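Side-chain contacts in urocanate hydratase (Paenibacillus sp. Soil724D2, PDB 7NED), which probably hydrates thiourocanate in bacterial ergothioneine breakdown, as a member of the NAD+-dependent urocanase family, and holds NAD+ and urocanate in this structure: residues 50-53 with 54-58; 296-299 with 300-303; 384-387 with 388-392. All blocks are in the same frame, centred on the assembly; numbering follows the deposited sequence.

Contact 1 (50-53 with 54-58)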
# COMPACT_ATOMS: atom_id res chain seq x y z
N ARG A 50 -18.48 -0.75 5.42
CA ARG A 50 -18.28 -2.03 6.08
C ARG A 50 -19.60 -2.60 6.58
O ARG A 50 -19.78 -3.82 6.59
CB ARG A 50 -17.29 -1.91 7.24
CG ARG A 50 -16.91 -3.28 7.75
CD ARG A 50 -15.95 -3.22 8.89
NE ARG A 50 -14.75 -2.41 8.60
CZ ARG A 50 -13.76 -2.24 9.47
NH1 ARG A 50 -13.83 -2.82 10.66
NH2 ARG A 50 -12.72 -1.46 9.17
N ASN A 51 -20.52 -1.74 6.97
CA ASN A 51 -21.78 -2.18 7.57
C ASN A 51 -22.65 -0.94 7.68
O ASN A 51 -22.22 0.18 7.36
CB ASN A 51 -21.54 -2.85 8.92
CG ASN A 51 -20.60 -2.04 9.80
OD1 ASN A 51 -20.80 -0.83 9.98
ND2 ASN A 51 -19.55 -2.67 10.31
N TRP A 52 -23.92 -1.15 8.09
CA TRP A 52 -24.85 -0.03 8.09
C TRP A 52 -24.47 1.01 9.13
O TRP A 52 -24.54 2.21 8.85
CB TRP A 52 -26.30 -0.51 8.27
CG TRP A 52 -26.80 -1.13 7.02
CD1 TRP A 52 -27.05 -2.45 6.80
CD2 TRP A 52 -27.09 -0.46 5.79
NE1 TRP A 52 -27.47 -2.65 5.52
CE2 TRP A 52 -27.53 -1.44 4.87
CE3 TRP A 52 -27.04 0.87 5.37
CZ2 TRP A 52 -27.89 -1.14 3.56
CZ3 TRP A 52 -27.42 1.18 4.07
CH2 TRP A 52 -27.85 0.17 3.18
N PRO A 53 -24.05 0.60 10.32
CA PRO A 53 -23.50 1.59 11.26
C PRO A 53 -22.40 2.45 10.64
O PRO A 53 -22.41 3.68 10.80
CB PRO A 53 -22.96 0.73 12.40
CG PRO A 53 -23.76 -0.52 12.35
CD PRO A 53 -24.08 -0.76 10.89
N SER A 54 -21.46 1.84 9.91
CA SER A 54 -20.43 2.64 9.25
C SER A 54 -21.04 3.60 8.23
O SER A 54 -20.63 4.76 8.14
CB SER A 54 -19.42 1.72 8.56
OG SER A 54 -18.73 0.98 9.55
N TYR A 55 -22.00 3.11 7.43
CA TYR A 55 -22.64 3.97 6.44
C TYR A 55 -23.27 5.19 7.09
O TYR A 55 -23.07 6.33 6.66
CB TYR A 55 -23.69 3.16 5.66
CG TYR A 55 -24.63 4.02 4.88
CD1 TYR A 55 -24.31 4.42 3.59
CD2 TYR A 55 -25.84 4.43 5.41
CE1 TYR A 55 -25.18 5.21 2.85
CE2 TYR A 55 -26.70 5.24 4.68
CZ TYR A 55 -26.37 5.62 3.40
OH TYR A 55 -27.22 6.43 2.69
N HIS A 56 -24.08 4.98 8.13
CA HIS A 56 -24.74 6.13 8.76
C HIS A 56 -23.73 7.10 9.34
O HIS A 56 -23.93 8.32 9.26
CB HIS A 56 -25.70 5.66 9.85
CG HIS A 56 -26.85 4.87 9.30
ND1 HIS A 56 -27.80 5.44 8.47
CD2 HIS A 56 -27.19 3.57 9.44
CE1 HIS A 56 -28.68 4.52 8.13
NE2 HIS A 56 -28.34 3.37 8.70
N ALA A 57 -22.65 6.58 9.95
CA ALA A 57 -21.63 7.49 10.51
C ALA A 57 -20.86 8.21 9.41
O ALA A 57 -20.53 9.39 9.56
CB ALA A 57 -20.67 6.72 11.42
N ILE A 58 -20.61 7.56 8.26
CA ILE A 58 -20.04 8.27 7.12
C ILE A 58 -20.98 9.39 6.67
O ILE A 58 -20.55 10.52 6.42
CB ILE A 58 -19.74 7.29 5.97
CG1 ILE A 58 -18.59 6.35 6.35
CG2 ILE A 58 -19.45 8.04 4.65
CD1 ILE A 58 -18.42 5.19 5.36
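Asn51 is the N-cap of helix 52-64: its side-chain OD1 takes the backbone N-H of Ser54 at 2.8 Å (OD1 to N), nearly along the C=O axis. The same OD1 also accepts the hydroxyl OG of Ser54 at 2.8 Å, this donor standing well above the carbonyl plane of that amide, so one oxygen is gripped by two donors of one residue. The amide can reach forward over the first turn because Asn51 CG sits between its own backbone N and carbonyl carbon (chi1 47°). A leucine here would probably leave the Ser54 N-H at the helix start without its cap and the hydroxyl free to turn. The backbone bond from Tyr55 N to Asn51 O (2.9 Å) closes the first turn, and that from His56 N to Trp52 O continues it. Arg50, just ahead of the cap, turns its guanidinium away to the carbonyls of Gln74, Ser75 and Gly115. Farther out, Trp52 and Tyr55 lie side by side in a T-shaped stack, planes at 78°, the indole giving its edge to one face of the phenol ring. Tyr55 continues into Leu26 and Leu30 of helix 17-31. Trp52 CE3 comes to 3.8 Å from Tyr55 CD2.

Contact 2 (296-299 with 300-303)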
# COMPACT_ATOMS: atom_id res chain seq x y z
N GLU A 296 -15.72 -24.96 -17.56
CA GLU A 296 -15.95 -23.86 -18.48
C GLU A 296 -14.66 -23.48 -19.21
O GLU A 296 -14.68 -23.29 -20.43
CB GLU A 296 -16.54 -22.65 -17.75
CG GLU A 296 -16.81 -21.51 -18.72
CD GLU A 296 -17.39 -20.26 -18.07
OE1 GLU A 296 -17.73 -20.25 -16.84
OE2 GLU A 296 -17.51 -19.28 -18.82
N VAL A 297 -13.55 -23.37 -18.50
CA VAL A 297 -12.32 -22.95 -19.15
C VAL A 297 -11.77 -24.05 -20.07
O VAL A 297 -11.15 -23.77 -21.10
CB VAL A 297 -11.27 -22.53 -18.11
CG1 VAL A 297 -9.92 -22.31 -18.77
CG2 VAL A 297 -11.74 -21.29 -17.37
N GLU A 298 -11.96 -25.32 -19.71
CA GLU A 298 -11.62 -26.38 -20.66
C GLU A 298 -12.37 -26.20 -21.97
O GLU A 298 -11.80 -26.33 -23.06
CB GLU A 298 -11.97 -27.74 -20.06
CG GLU A 298 -10.90 -28.28 -19.13
CD GLU A 298 -9.62 -28.60 -19.88
OE1 GLU A 298 -9.61 -29.53 -20.73
OE2 GLU A 298 -8.59 -27.97 -19.56
N ALA A 299 -13.66 -25.90 -21.88
CA ALA A 299 -14.43 -25.61 -23.09
C ALA A 299 -13.86 -24.40 -23.82
O ALA A 299 -13.71 -24.42 -25.05
CB ALA A 299 -15.90 -25.41 -22.71
N MET A 300 -13.53 -23.33 -23.09
CA MET A 300 -12.88 -22.17 -23.71
C MET A 300 -11.59 -22.57 -24.41
O MET A 300 -11.30 -22.10 -25.51
CB MET A 300 -12.62 -21.10 -22.64
CG MET A 300 -13.94 -20.64 -22.01
SD MET A 300 -13.70 -19.37 -20.73
CE MET A 300 -12.82 -18.07 -21.59
N LEU A 301 -10.82 -23.42 -23.79
CA LEU A 301 -9.57 -23.85 -24.38
C LEU A 301 -9.83 -24.65 -25.67
O LEU A 301 -9.18 -24.48 -26.63
CB LEU A 301 -8.75 -24.64 -23.37
CG LEU A 301 -7.96 -23.88 -22.31
CD1 LEU A 301 -7.53 -24.80 -21.21
CD2 LEU A 301 -6.80 -23.13 -22.89
N GLU A 302 -10.86 -25.45 -25.68
CA GLU A 302 -11.17 -26.20 -26.87
C GLU A 302 -11.64 -25.25 -27.97
O GLU A 302 -11.24 -25.38 -29.10
CB GLU A 302 -12.18 -27.27 -26.57
CG GLU A 302 -12.47 -28.16 -27.75
CD GLU A 302 -11.31 -29.02 -28.23
OE1 GLU A 302 -11.25 -29.24 -29.47
OE2 GLU A 302 -10.52 -29.53 -27.39
N LEU A 303 -12.47 -24.28 -27.60
CA LEU A 303 -12.94 -23.33 -28.57
C LEU A 303 -11.77 -22.56 -29.17
O LEU A 303 -11.74 -22.28 -30.33
CB LEU A 303 -14.02 -22.41 -28.01
CG LEU A 303 -15.34 -23.08 -27.60
CD1 LEU A 303 -16.26 -22.19 -26.80
CD2 LEU A 303 -16.07 -23.76 -28.75
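Met300 lays its side chain back along the preceding turn of helix 282-305, in the Rossmann-like domain, with CG 3.2 Å from Glu296 O and SD beside Val297. With CG anti to its own carbonyl carbon (chi1 -61°) and the next bond extended, the chain runs back toward the start of the helix before bending at the thioether. There SD meets Val297 CG2 at 4.3 Å, a loose apolar touch. The i to i+4 bonds of the helix lie beneath: Met300 N to Glu296 O at 2.9 Å and Leu301 N to Val297 O at 2.7 Å, with Glu302 and Leu303 continuing the pattern. One turn along from Val297, Leu301 brings CD1 to within 4.2 Å of Val297 CG1. This apolar side faces helix 317-323 through Val297 and the loop residues Val326 and Ile332 through Leu301. Ala299 and Leu303 pack instead on helix 234-243, at Tyr238 and Val242. The side chain of Glu296, about 5 Å from the bound NAD, is held at OE1 by a hydrogen bond with Tyr264 OH, while Glu302 turns its carboxylate away from the preceding turn, to a salt bridge between OE1 and Arg306. Glu298, bent at its second torsion, crosses Leu301 at a slant and sets OE2 3.7 Å from Leu301 CD1.

Contact 3 (384-387 with 388-392)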
# COMPACT_ATOMS: atom_id res chain seq x y z
N ILE A 384 -18.75 8.87 -27.97
CA ILE A 384 -19.73 9.76 -27.35
C ILE A 384 -21.04 9.73 -28.13
O ILE A 384 -22.14 9.66 -27.55
CB ILE A 384 -19.14 11.18 -27.22
CG1 ILE A 384 -18.02 11.16 -26.15
CG2 ILE A 384 -20.21 12.23 -26.88
CD1 ILE A 384 -18.50 10.73 -24.70
N ARG A 385 -20.96 9.74 -29.46
CA ARG A 385 -22.19 9.63 -30.25
C ARG A 385 -22.95 8.36 -29.89
O ARG A 385 -24.16 8.39 -29.64
CB ARG A 385 -21.87 9.65 -31.75
CG ARG A 385 -21.44 11.03 -32.21
CD ARG A 385 -21.37 11.18 -33.74
NE ARG A 385 -21.04 12.58 -33.97
CZ ARG A 385 -19.81 13.02 -34.21
NH1 ARG A 385 -18.82 12.13 -34.31
NH2 ARG A 385 -19.57 14.31 -34.38
N LEU A 386 -22.23 7.25 -29.82
CA LEU A 386 -22.86 5.98 -29.51
C LEU A 386 -23.45 5.98 -28.11
O LEU A 386 -24.59 5.53 -27.90
CB LEU A 386 -21.85 4.84 -29.67
CG LEU A 386 -21.41 4.46 -31.09
CD1 LEU A 386 -20.35 3.38 -30.97
CD2 LEU A 386 -22.56 4.03 -31.99
N ALA A 387 -22.68 6.47 -27.13
CA ALA A 387 -23.14 6.42 -25.75
C ALA A 387 -24.35 7.32 -25.54
O ALA A 387 -25.32 6.94 -24.88
CB ALA A 387 -22.00 6.81 -24.79
N ARG A 388 -24.31 8.53 -26.10
CA ARG A 388 -25.45 9.42 -25.95
C ARG A 388 -26.72 8.79 -26.52
O ARG A 388 -27.81 9.00 -25.98
CB ARG A 388 -25.16 10.76 -26.62
CG ARG A 388 -26.32 11.77 -26.50
CD ARG A 388 -25.90 13.09 -27.10
NE ARG A 388 -25.53 12.92 -28.51
CZ ARG A 388 -24.90 13.84 -29.24
NH1 ARG A 388 -24.53 14.99 -28.66
NH2 ARG A 388 -24.60 13.59 -30.51
N GLU A 389 -26.58 7.99 -27.58
CA GLU A 389 -27.74 7.45 -28.27
C GLU A 389 -28.27 6.21 -27.57
O GLU A 389 -29.48 6.02 -27.51
CB GLU A 389 -27.39 7.11 -29.71
CG GLU A 389 -28.52 6.48 -30.55
CD GLU A 389 -29.70 7.42 -30.77
OE1 GLU A 389 -30.85 6.91 -30.99
OE2 GLU A 389 -29.49 8.66 -30.70
N HIS A 390 -27.38 5.40 -26.98
CA HIS A 390 -27.73 4.03 -26.63
C HIS A 390 -27.56 3.65 -25.17
O HIS A 390 -28.08 2.60 -24.78
CB HIS A 390 -26.90 3.04 -27.46
CG HIS A 390 -27.18 3.10 -28.94
ND1 HIS A 390 -28.35 2.63 -29.49
CD2 HIS A 390 -26.41 3.52 -29.97
CE1 HIS A 390 -28.31 2.80 -30.80
NE2 HIS A 390 -27.14 3.33 -31.12
N VAL A 391 -26.85 4.41 -24.35
CA VAL A 391 -26.62 4.04 -22.96
C VAL A 391 -27.71 4.69 -22.11
O VAL A 391 -27.83 5.92 -22.12
CB VAL A 391 -25.22 4.47 -22.48
CG1 VAL A 391 -25.02 4.18 -20.98
CG2 VAL A 391 -24.20 3.74 -23.30
N PRO A 392 -28.50 3.93 -21.39
CA PRO A 392 -29.58 4.51 -20.59
C PRO A 392 -29.05 5.13 -19.31
O PRO A 392 -27.97 4.80 -18.81
CB PRO A 392 -30.47 3.32 -20.25
CG PRO A 392 -29.43 2.18 -20.10
CD PRO A 392 -28.41 2.47 -21.22
O HOH W 1 -25.51 10.63 -30.41
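A water joins Arg385 and Arg388 across one helical turn: it donates to Arg385 O at 2.7 Å and accepts from Arg388 NE at 3.0 Å, lying in the guanidinium plane at its edge. Arg388 reaches it with CG anti to the backbone N (chi1 -180°) and a bend at the third torsion that swings NE back beside the turn. NH1 of the same group forms a salt bridge with Glu368 of helix 360-373, so the guanidinium has a partner at a second nitrogen, which probably limits its rotation. Beneath, Arg388 N gives a straight bond to Ile384 O at 2.8 Å. The segment is the C-terminal end of helix 378-390, where the bonding frays: His390 N bonds only weakly to Leu386 O and to Ala387 O. Val391, the first residue to leave helical backbone angles, still donates from N to Ala387 O at 3.0 Å. Its CG2 also touches Ala387 CB, at 4.1 Å. The His390 imidazole brings its CD2 edge to Leu386 O at 3.4 Å. Farther out, Ile384 and Ala387 pack on Arg399 of strand 398-400, while Leu386 meets Tyr140 and Val391 meets Gln133, both on helix 133-150.

Overall arrangement
From the N terminus the three contacts follow in series, one each in the N-terminal, Rossmann-like and C-terminal domains of the urocanase chain, and none nests in or crosses another. Each spans adjoining residues, so each closes no more than a helical turn. Contact 1 starts helix 52-64 and joins it to helix 17-31 and strand 77-83; Ala57 there also packs on Thr545 of the second subunit. Contact 2 lies late in helix 282-305, set between helices 234-243 and 317-323. Contact 3 ends helix 378-390, placing it against helix 360-373 and strand 398-400, and reaches helix 133-150 of the Rossmann-like domain. Their centres are 34 to 43 Å apart.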